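Local coordinates for protein ATP-dependent helicase FUN30 (Saccharomyces cerevisiae S288c, PDB 5GN1) that hydrolyses ATP to remodel nucleosomes as a SNF2-family DNA helicase, promotes resection of double-strand breaks and is required for heterochromatin organisation, at residues 64-67 against 68-72; 156-159 against 160-164; 180-184 against 185-189; 209-212 against 213-216. All blocks are in the same frame, centred on the assembly; numbering follows the deposited sequence.

Contact 1 (64-67 against 68-72); sequences KIYD and KEIQI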
loop_
_atom_site.group_PDB
_atom_site.type_symbol
_atom_site.label_atom_id
_atom_site.label_comp_id
_atom_site.label_asym_id
_atom_site.label_seq_id
_atom_site.Cartn_x
_atom_site.Cartn_y
_atom_site.Cartn_z
ATOM N N LYS A 64 8.408 -15.018 -2.198
ATOM C CA LYS A 64 9.090 -15.098 -3.491
ATOM C C LYS A 64 9.452 -13.713 -4.016
ATOM O O LYS A 64 10.581 -13.481 -4.468
ATOM C CB LYS A 64 8.213 -15.843 -4.500
ATOM C CG LYS A 64 8.148 -17.354 -4.262
ATOM C CD LYS A 64 7.700 -18.097 -5.524
ATOM C CE LYS A 64 7.417 -19.570 -5.251
ATOM N NZ LYS A 64 6.957 -20.282 -6.481
ATOM N N ILE A 65 8.493 -12.779 -3.973
ATOM C CA ILE A 65 8.735 -11.417 -4.446
ATOM C C ILE A 65 9.792 -10.732 -3.588
ATOM O O ILE A 65 10.712 -10.091 -4.106
ATOM C CB ILE A 65 7.420 -10.614 -4.457
ATOM C CG1 ILE A 65 6.429 -11.189 -5.468
ATOM C CG2 ILE A 65 7.694 -9.139 -4.721
ATOM C CD1 ILE A 65 5.042 -10.566 -5.394
ATOM N N TYR A 66 9.676 -10.851 -2.259
ATOM C CA TYR A 66 10.645 -10.223 -1.367
ATOM C C TYR A 66 12.057 -10.753 -1.618
ATOM O O TYR A 66 13.021 -9.979 -1.685
ATOM C CB TYR A 66 10.222 -10.449 0.095
ATOM C CG TYR A 66 10.825 -9.483 1.085
ATOM C CD1 TYR A 66 12.067 -9.715 1.639
ATOM C CD2 TYR A 66 10.138 -8.337 1.474
ATOM C CE1 TYR A 66 12.629 -8.827 2.540
ATOM C CE2 TYR A 66 10.680 -7.456 2.375
ATOM C CZ TYR A 66 11.933 -7.702 2.903
ATOM O OH TYR A 66 12.495 -6.819 3.794
ATOM N N ASP A 67 12.194 -12.076 -1.757
ATOM C CA ASP A 67 13.507 -12.682 -1.966
ATOM C C ASP A 67 14.138 -12.205 -3.273
ATOM O O ASP A 67 15.349 -11.970 -3.327
ATOM C CB ASP A 67 13.390 -14.209 -1.963
ATOM C CG ASP A 67 13.160 -14.800 -0.566
ATOM O OD1 ASP A 67 13.384 -14.105 0.448
ATOM O OD2 ASP A 67 12.758 -15.987 -0.496
ATOM N N LYS A 68 13.334 -12.061 -4.335
ATOM C CA LYS A 68 13.831 -11.492 -5.591
ATOM C C LYS A 68 14.401 -10.096 -5.377
ATOM O O LYS A 68 15.480 -9.766 -5.883
ATOM C CB LYS A 68 12.718 -11.435 -6.639
ATOM C CG LYS A 68 12.510 -12.690 -7.456
ATOM C CD LYS A 68 11.403 -12.488 -8.498
ATOM C CE LYS A 68 10.094 -12.016 -7.859
ATOM N NZ LYS A 68 8.884 -12.178 -8.738
ATOM N N GLU A 69 13.668 -9.244 -4.651
ATOM C CA GLU A 69 14.155 -7.894 -4.382
ATOM C C GLU A 69 15.421 -7.917 -3.540
ATOM O O GLU A 69 16.325 -7.090 -3.739
ATOM C CB GLU A 69 13.078 -7.067 -3.674
ATOM C CG GLU A 69 11.903 -6.712 -4.554
ATOM C CD GLU A 69 12.308 -5.880 -5.767
ATOM O OE1 GLU A 69 13.241 -5.049 -5.651
ATOM O OE2 GLU A 69 11.700 -6.084 -6.835
ATOM N N ILE A 70 15.486 -8.829 -2.566
ATOM C CA ILE A 70 16.672 -8.910 -1.722
ATOM C C ILE A 70 17.871 -9.359 -2.549
ATOM O O ILE A 70 18.999 -8.923 -2.298
ATOM C CB ILE A 70 16.425 -9.844 -0.519
ATOM C CG1 ILE A 70 15.502 -9.177 0.500
ATOM C CG2 ILE A 70 17.745 -10.242 0.153
ATOM C CD1 ILE A 70 16.174 -8.081 1.333
ATOM N N GLN A 71 17.656 -10.167 -3.555
ATOM C CA GLN A 71 18.727 -10.594 -4.435
ATOM C C GLN A 71 19.252 -9.384 -5.215
ATOM O O GLN A 71 20.436 -9.226 -5.338
ATOM C CB GLN A 71 18.277 -11.698 -5.373
ATOM C CG GLN A 71 19.389 -12.296 -6.229
ATOM C CD GLN A 71 18.972 -13.514 -7.048
ATOM O OE1 GLN A 71 17.845 -14.006 -6.926
ATOM N NE2 GLN A 71 19.885 -14.006 -7.885
ATOM N N ILE A 72 18.364 -8.529 -5.716
ATOM C CA ILE A 72 18.802 -7.315 -6.403
ATOM C C ILE A 72 19.565 -6.421 -5.439
ATOM O O ILE A 72 20.625 -5.874 -5.781
ATOM C CB ILE A 72 17.601 -6.589 -7.046
ATOM C CG1 ILE A 72 16.881 -7.525 -8.013
ATOM C CG2 ILE A 72 18.070 -5.369 -7.790
ATOM C CD1 ILE A 72 15.581 -6.948 -8.593
HETATM O O HOH W 1 10.473 -8.514 -6.817
#
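Residues 64-67 run without a break into 68-72 as two turns of alpha-helix, in which Lys68 N, Glu69 N, Ile70 N and Gln71 N each donate to the carbonyl four residues back, from Lys64 O to Asp67 O. The i to i+4 pattern is that of helix 60-82. On this regular backbone, side chains three or four residues apart meet on separate faces. On one face Tyr66 meets Ile70. The aromatic CE1 comes within 3.5 Å of Ile70 CG1, and Ile70 CD1 lies 3.8 Å from the same Tyr66 CE1, so one ring corner is covered by the longer isoleucine branch. Tyr66 swings its ring anti to the backbone N (chi1 -160°), which carries it forward along the axis towards Ile70. Its hydroxyl is bound by Ile315 N, pinning the far end of the ring, while Leu107 of helix 100-110 packs against Tyr66 and Ile355 of helix 345-359 against Ile70. On another face exposed Lys68 lies along buried Ile65. A bend at chi3 (-55°) folds the lysine chain back over the preceding turn, so that CE lies 3.7 Å from Ile65 CA and NZ comes 4.2 Å from Ile65 CG1. Between these faces, Ile65 O takes two donors: Glu69 N at 3.1 Å and a water. Glu69, its chain bent at chi2, reaches back to the same site, and this water also donates to its carboxylate, 2.7 Å from Glu69 OE2.

Contact 2 (156-159 against 160-164); sequences TDFE and LHKLC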
loop_
_atom_site.group_PDB
_atom_site.type_symbol
_atom_site.label_atom_id
_atom_site.label_comp_id
_atom_site.label_asym_id
_atom_site.label_seq_id
_atom_site.Cartn_x
_atom_site.Cartn_y
_atom_site.Cartn_z
ATOM N N THR A 156 1.234 -2.543 -12.430
ATOM C CA THR A 156 1.133 -3.607 -11.439
ATOM C C THR A 156 -0.019 -4.544 -11.789
ATOM O O THR A 156 -0.918 -4.201 -12.558
ATOM C CB THR A 156 0.910 -3.038 -10.028
ATOM O OG1 THR A 156 -0.426 -2.499 -9.928
ATOM C CG2 THR A 156 1.957 -1.949 -9.677
ATOM N N ASP A 157 0.014 -5.745 -11.199
ATOM C CA ASP A 157 -1.092 -6.669 -11.384
ATOM C C ASP A 157 -2.424 -6.012 -11.043
ATOM O O ASP A 157 -3.407 -6.190 -11.767
ATOM C CB ASP A 157 -0.894 -7.939 -10.545
ATOM C CG ASP A 157 0.112 -8.892 -11.155
ATOM O OD1 ASP A 157 0.441 -8.730 -12.353
ATOM O OD2 ASP A 157 0.562 -9.810 -10.438
ATOM N N PHE A 158 -2.483 -5.223 -9.961
ATOM C CA PHE A 158 -3.784 -4.651 -9.633
ATOM C C PHE A 158 -4.167 -3.535 -10.593
ATOM O O PHE A 158 -5.353 -3.361 -10.895
ATOM C CB PHE A 158 -3.839 -4.141 -8.198
ATOM C CG PHE A 158 -5.240 -3.847 -7.751
ATOM C CD1 PHE A 158 -6.073 -4.877 -7.341
ATOM C CD2 PHE A 158 -5.751 -2.565 -7.828
ATOM C CE1 PHE A 158 -7.383 -4.618 -6.967
ATOM C CE2 PHE A 158 -7.061 -2.299 -7.445
ATOM C CZ PHE A 158 -7.873 -3.327 -7.024
ATOM N N GLU A 159 -3.197 -2.748 -11.068
ATOM C CA GLU A 159 -3.527 -1.744 -12.075
ATOM C C GLU A 159 -3.991 -2.416 -13.360
ATOM O O GLU A 159 -4.912 -1.930 -14.033
ATOM C CB GLU A 159 -2.325 -0.837 -12.350
ATOM C CG GLU A 159 -1.976 0.076 -11.186
ATOM C CD GLU A 159 -0.553 0.618 -11.236
ATOM O OE1 GLU A 159 0.268 0.164 -12.076
ATOM O OE2 GLU A 159 -0.276 1.530 -10.432
ATOM N N LEU A 160 -3.371 -3.538 -13.718
ATOM C CA LEU A 160 -3.777 -4.209 -14.947
ATOM C C LEU A 160 -5.162 -4.816 -14.791
ATOM O O LEU A 160 -5.968 -4.782 -15.726
ATOM C CB LEU A 160 -2.739 -5.259 -15.345
ATOM C CG LEU A 160 -1.487 -4.615 -15.924
ATOM C CD1 LEU A 160 -0.266 -5.510 -15.800
ATOM C CD2 LEU A 160 -1.717 -4.190 -17.376
ATOM N N HIS A 161 -5.463 -5.343 -13.599
ATOM C CA HIS A 161 -6.822 -5.759 -13.288
ATOM C C HIS A 161 -7.814 -4.613 -13.480
ATOM O O HIS A 161 -8.874 -4.792 -14.095
ATOM C CB HIS A 161 -6.905 -6.293 -11.863
ATOM C CG HIS A 161 -8.312 -6.519 -11.410
ATOM N ND1 HIS A 161 -9.114 -7.502 -11.954
ATOM C CD2 HIS A 161 -9.083 -5.854 -10.516
ATOM C CE1 HIS A 161 -10.305 -7.456 -11.387
ATOM N NE2 HIS A 161 -10.315 -6.462 -10.515
ATOM N N LYS A 162 -7.497 -3.425 -12.951
ATOM C CA LYS A 162 -8.420 -2.304 -13.128
ATOM C C LYS A 162 -8.516 -1.888 -14.593
ATOM O O LYS A 162 -9.594 -1.507 -15.053
ATOM C CB LYS A 162 -8.013 -1.119 -12.252
ATOM C CG LYS A 162 -8.116 -1.389 -10.747
ATOM C CD LYS A 162 -9.523 -1.825 -10.312
ATOM C CE LYS A 162 -10.494 -0.654 -10.267
ATOM N NZ LYS A 162 -11.837 -1.045 -9.755
ATOM N N LEU A 163 -7.421 -1.981 -15.352
ATOM C CA LEU A 163 -7.506 -1.715 -16.787
ATOM C C LEU A 163 -8.481 -2.670 -17.477
ATOM O O LEU A 163 -9.216 -2.273 -18.393
ATOM C CB LEU A 163 -6.127 -1.818 -17.428
ATOM C CG LEU A 163 -6.033 -1.502 -18.926
ATOM C CD1 LEU A 163 -6.316 -0.036 -19.195
ATOM C CD2 LEU A 163 -4.683 -1.912 -19.487
ATOM N N CYS A 164 -8.492 -3.940 -17.058
ATOM C CA CYS A 164 -9.430 -4.896 -17.634
ATOM C C CYS A 164 -10.855 -4.611 -17.176
ATOM O O CYS A 164 -11.809 -4.885 -17.911
ATOM C CB CYS A 164 -9.026 -6.334 -17.273
ATOM S SG CYS A 164 -7.386 -6.834 -17.757
#
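Phe158 and Lys162 lie side by side and point the same way, one turn apart in the first turns of helix 157-166, whose start is closed by a capping box. In the box, Thr156 OG1 accepts from Glu159 N at 3.0 Å, and Glu159 OE1 in return accepts from Thr156 N at 2.9 Å, met from above the carboxylate plane. The amides of the N-cap residue and of the third helical residue are thereby satisfied by side chains. Packing is close behind the cap: Leu160 folds over the carbonyl of Thr156, its CG 3.4 Å from Thr156 O, the atom that also receives the amide of Leu160. Phe158, with CG anti to the backbone N (chi1 -167°), sends its ring along the helix towards both His161 and Lys162. The two aromatic planes are inclined at 48° with centroids 5.7 Å apart, and the nearest ring atoms, Phe158 CE1 and His161 CD2, are 4.1 Å apart. The looser side belongs to Lys162. Its CG lies 3.6 Å from Phe158 CE2 and CD still follows the ring, but the bent chain then carries the amine away to the exposed side. Around the helix, Phe158 and His161 pack on Met220 of helix 212-224, Leu160 leans on Met152 of helix 145-153, and the Asp157 carboxylate accepts backbone amides of Asn119, Ile120 and Tyr121 in the loop before helix 123-133.

Contact 3 (180-184 against 185-189); sequences EWMQS and GKIDA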
loop_
_atom_site.group_PDB
_atom_site.type_symbol
_atom_site.label_atom_id
_atom_site.label_comp_id
_atom_site.label_asym_id
_atom_site.label_seq_id
_atom_site.Cartn_x
_atom_site.Cartn_y
_atom_site.Cartn_z
ATOM N N GLU A 180 -7.678 -12.854 -5.612
ATOM C CA GLU A 180 -6.241 -12.664 -5.445
ATOM C C GLU A 180 -5.926 -11.481 -4.531
ATOM O O GLU A 180 -4.863 -11.449 -3.902
ATOM C CB GLU A 180 -5.576 -12.471 -6.815
ATOM C CG GLU A 180 -5.545 -13.716 -7.709
ATOM C CD GLU A 180 -6.767 -13.862 -8.611
ATOM O OE1 GLU A 180 -7.838 -13.278 -8.313
ATOM O OE2 GLU A 180 -6.647 -14.567 -9.640
ATOM N N TRP A 181 -6.829 -10.504 -4.446
ATOM C CA TRP A 181 -6.633 -9.366 -3.552
ATOM C C TRP A 181 -6.681 -9.758 -2.079
ATOM O O TRP A 181 -6.203 -8.987 -1.241
ATOM C CB TRP A 181 -7.674 -8.289 -3.839
ATOM C CG TRP A 181 -9.073 -8.815 -3.959
ATOM C CD1 TRP A 181 -10.011 -8.902 -2.963
ATOM C CD2 TRP A 181 -9.701 -9.311 -5.149
ATOM N NE1 TRP A 181 -11.186 -9.421 -3.463
ATOM C CE2 TRP A 181 -11.018 -9.695 -4.798
ATOM C CE3 TRP A 181 -9.272 -9.488 -6.473
ATOM C CZ2 TRP A 181 -11.921 -10.236 -5.737
ATOM C CZ3 TRP A 181 -10.162 -10.028 -7.402
ATOM C CH2 TRP A 181 -11.476 -10.393 -7.027
ATOM N N MET A 182 -7.242 -10.928 -1.742
ATOM C CA MET A 182 -7.210 -11.417 -0.365
ATOM C C MET A 182 -5.883 -12.065 0.008
ATOM O O MET A 182 -5.630 -12.254 1.203
ATOM C CB MET A 182 -8.331 -12.439 -0.110
ATOM C CG MET A 182 -9.702 -11.983 -0.537
ATOM S SD MET A 182 -10.182 -10.498 0.358
ATOM C CE MET A 182 -10.521 -11.160 1.992
ATOM N N GLN A 183 -5.032 -12.406 -0.965
ATOM C CA GLN A 183 -3.842 -13.223 -0.698
ATOM C C GLN A 183 -2.651 -12.342 -0.324
ATOM O O GLN A 183 -1.760 -12.055 -1.128
ATOM C CB GLN A 183 -3.521 -14.105 -1.892
ATOM C CG GLN A 183 -4.570 -15.157 -2.174
ATOM C CD GLN A 183 -4.203 -15.974 -3.396
ATOM O OE1 GLN A 183 -3.169 -16.647 -3.421
ATOM N NE2 GLN A 183 -5.041 -15.912 -4.421
ATOM N N SER A 184 -2.627 -11.946 0.945
ATOM C CA SER A 184 -1.515 -11.224 1.539
ATOM C C SER A 184 -1.554 -11.475 3.037
ATOM O O SER A 184 -2.631 -11.595 3.617
ATOM C CB SER A 184 -1.599 -9.722 1.252
ATOM O OG SER A 184 -0.809 -8.980 2.159
ATOM N N GLY A 185 -0.372 -11.546 3.659
ATOM C CA GLY A 185 -0.323 -11.724 5.103
ATOM C C GLY A 185 -0.910 -10.549 5.866
ATOM O O GLY A 185 -1.463 -10.717 6.957
ATOM N N LYS A 186 -0.801 -9.342 5.315
ATOM C CA LYS A 186 -1.424 -8.217 5.998
ATOM C C LYS A 186 -2.940 -8.253 5.871
ATOM O O LYS A 186 -3.639 -7.743 6.755
ATOM C CB LYS A 186 -0.878 -6.891 5.476
ATOM C CG LYS A 186 0.498 -6.575 5.981
ATOM C CD LYS A 186 0.612 -5.115 6.366
ATOM C CE LYS A 186 2.007 -4.852 6.853
ATOM N NZ LYS A 186 2.319 -3.419 7.067
ATOM N N ILE A 187 -3.468 -8.839 4.795
ATOM C CA ILE A 187 -4.923 -8.944 4.678
ATOM C C ILE A 187 -5.443 -10.007 5.631
ATOM O O ILE A 187 -6.486 -9.825 6.269
ATOM C CB ILE A 187 -5.343 -9.220 3.221
ATOM C CG1 ILE A 187 -4.831 -8.104 2.299
ATOM C CG2 ILE A 187 -6.874 -9.352 3.107
ATOM C CD1 ILE A 187 -5.257 -6.684 2.689
ATOM N N ASP A 188 -4.719 -11.126 5.758
ATOM C CA ASP A 188 -5.058 -12.130 6.765
ATOM C C ASP A 188 -5.178 -11.497 8.145
ATOM O O ASP A 188 -6.171 -11.703 8.859
ATOM C CB ASP A 188 -4.004 -13.244 6.784
ATOM C CG ASP A 188 -4.092 -14.162 5.566
ATOM O OD1 ASP A 188 -5.190 -14.286 4.978
ATOM O OD2 ASP A 188 -3.059 -14.774 5.210
ATOM N N ALA A 189 -4.174 -10.708 8.531
ATOM C CA ALA A 189 -4.225 -10.028 9.818
ATOM C C ALA A 189 -5.379 -9.031 9.877
ATOM O O ALA A 189 -6.071 -8.934 10.896
ATOM C CB ALA A 189 -2.893 -9.330 10.091
HETATM O O HOH W 2 -6.993 -12.906 3.647
#
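The carboxylate of Asp188 turns one face to the Ser184 carbonyl, whose O stands almost directly above its carbon, 3.5 Å from Asp188 CG. On that same face, but out beyond one oxygen, a water donates to Asp188 OD1 at 2.6 Å and to Met182 O at 2.9 Å, tying the short 3-10 segment 180-182 to the first turn of helix 185-200. The other flat group, the indole of Trp181, is held by a bond from NE1 to Thr224 OG1; it is the Trp181 carbonyl O that meets Ile187 CG1, at 3.9 Å. Ile187 points back at the preceding segment, with CG2 4.2 Å from Met182 CE and CG1 3.8 Å from Ser184 CB. Ser184 is the N-cap: with chi1 161° its OG turns to the amide of Lys186 (3.2 Å), while also bonding Leu112 O. Ser184 O receives Asp188 N in a nearly straight bond (168°) and Ile187 N in a weak one. Gln62 OE1 of helix 60-82 takes the amide of Gly185. The first amides of this helix are thus met by oxygens, and an aspartate one turn in would probably interact favourably with the positive end of the helix dipole.

Contact 4 (209-212 against 213-216); sequences SLFT and QVLD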
loop_
_atom_site.group_PDB
_atom_site.type_symbol
_atom_site.label_atom_id
_atom_site.label_comp_id
_atom_site.label_asym_id
_atom_site.label_seq_id
_atom_site.Cartn_x
_atom_site.Cartn_y
_atom_site.Cartn_z
ATOM N N SER A 209 -3.328 4.335 5.107
ATOM C CA SER A 209 -2.181 3.839 4.354
ATOM C C SER A 209 -1.451 4.995 3.689
ATOM O O SER A 209 -2.065 5.978 3.266
ATOM C CB SER A 209 -2.580 2.822 3.266
ATOM O OG SER A 209 -1.425 2.396 2.553
ATOM N N LEU A 210 -0.130 4.857 3.585
ATOM C CA LEU A 210 0.672 5.825 2.847
ATOM C C LEU A 210 0.605 5.609 1.346
ATOM O O LEU A 210 1.142 6.430 0.594
ATOM C CB LEU A 210 2.137 5.774 3.303
ATOM C CG LEU A 210 2.462 6.576 4.569
ATOM C CD1 LEU A 210 3.873 6.288 5.053
ATOM C CD2 LEU A 210 2.281 8.066 4.319
ATOM N N PHE A 211 -0.052 4.543 0.896
ATOM C CA PHE A 211 -0.063 4.141 -0.506
ATOM C C PHE A 211 -1.497 4.172 -1.007
ATOM O O PHE A 211 -2.339 3.408 -0.519
ATOM C CB PHE A 211 0.518 2.732 -0.679
ATOM C CG PHE A 211 1.974 2.617 -0.336
ATOM C CD1 PHE A 211 2.378 2.300 0.953
ATOM C CD2 PHE A 211 2.948 2.801 -1.314
ATOM C CE1 PHE A 211 3.735 2.187 1.269
ATOM C CE2 PHE A 211 4.301 2.681 -1.014
ATOM C CZ PHE A 211 4.697 2.377 0.279
ATOM N N THR A 212 -1.777 5.035 -1.987
ATOM C CA THR A 212 -3.101 5.004 -2.609
ATOM C C THR A 212 -3.356 3.689 -3.329
ATOM O O THR A 212 -4.505 3.237 -3.401
ATOM C CB THR A 212 -3.279 6.176 -3.581
ATOM O OG1 THR A 212 -2.152 6.250 -4.459
ATOM C CG2 THR A 212 -3.423 7.485 -2.812
ATOM N N GLN A 213 -2.298 3.053 -3.856
ATOM C CA GLN A 213 -2.448 1.732 -4.473
ATOM C C GLN A 213 -2.958 0.698 -3.477
ATOM O O GLN A 213 -3.711 -0.219 -3.844
ATOM C CB GLN A 213 -1.116 1.264 -5.044
ATOM C CG GLN A 213 -0.585 2.018 -6.244
ATOM C CD GLN A 213 0.838 1.574 -6.570
ATOM O OE1 GLN A 213 1.771 1.805 -5.792
ATOM N NE2 GLN A 213 1.005 0.922 -7.708
ATOM N N VAL A 214 -2.519 0.796 -2.224
ATOM C CA VAL A 214 -3.054 -0.085 -1.189
ATOM C C VAL A 214 -4.529 0.211 -0.937
ATOM O O VAL A 214 -5.334 -0.714 -0.797
ATOM C CB VAL A 214 -2.212 0.022 0.096
ATOM C CG1 VAL A 214 -2.952 -0.597 1.302
ATOM C CG2 VAL A 214 -0.845 -0.647 -0.109
ATOM N N LEU A 215 -4.913 1.496 -0.884
ATOM C CA LEU A 215 -6.329 1.841 -0.715
ATOM C C LEU A 215 -7.194 1.242 -1.827
ATOM O O LEU A 215 -8.294 0.728 -1.569
ATOM C CB LEU A 215 -6.500 3.363 -0.667
ATOM C CG LEU A 215 -5.860 4.030 0.565
ATOM C CD1 LEU A 215 -6.073 5.521 0.572
ATOM C CD2 LEU A 215 -6.414 3.414 1.862
ATOM N N ASP A 216 -6.713 1.300 -3.072
ATOM C CA ASP A 216 -7.430 0.674 -4.182
ATOM C C ASP A 216 -7.618 -0.820 -3.947
ATOM O O ASP A 216 -8.699 -1.372 -4.199
ATOM C CB ASP A 216 -6.672 0.912 -5.501
ATOM C CG ASP A 216 -6.492 2.400 -5.838
ATOM O OD1 ASP A 216 -7.254 3.245 -5.318
ATOM O OD2 ASP A 216 -5.594 2.728 -6.651
HETATM O O HOH W 3 -3.653 4.754 -6.389
#
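A chi1 of 179° sets Ser209 OG anti to its own nitrogen and against Val214, 3.5 Å from Val214 CB, while a chi1 of 49° stands Thr212 OG1 between its backbone N and carbonyl carbon, on the side of Asp216. The first placement makes an ST turn: Ser209 OG accepts from Phe211 N at 3.0 Å, bending the chain as it leaves strand 205-209 for helix 212-224. Such a strand-to-helix junction recurs in RecA-like folds, and by sequence this one probably corresponds to helicase motif IV. Ser209 OG is also bonded to Asp280 OD2, so that the turn is anchored to the loop following the neighbouring strand 275-278. Phe211 occupies the N-cap position. Its carbonyl O receives Leu215 N in a good bond and Val214 N in a weak one, and its CB lies 3.7 Å from Val214 CG2, while its ring reaches away to Met105 and Arg108 of helix 100-110. Leu215 CD2 closes over the strand end, 4.1 Å from Ser209 CB. At the outer side, Asp216 OD1 forms a salt bridge with Arg231, and this carboxylate presents a face to the Thr212 carbonyl, with Asp216 CG 3.3 Å from Thr212 O. One water then spans the turn, 2.9 Å from Thr212 OG1 and donating to Asp216 OD2 at 2.8 Å.

The four contacts follow one another along the chain without overlap, each within a helix or at its start. Contacts 3 and 4 belong to the RecA-like lobe with its parallel sheet, opening helices 185-200 and 212-224 on either side of strand 205-209 in the chain. Contacts 1 and 2 lie in helices 60-82 and 157-166, within the helical region beside that sheet. Contacts 2 and 4, with centres 14 Å apart, touch through a weak hydrogen bond between Glu159 OE2 and Gln213 NE2 (3.1 Å). Contact 1 remains about 22 Å, centre to centre, from both. In this C-terminal part of the ATPase domain, the start of helix 212-224 thus meets helix 157-166 of the helical region.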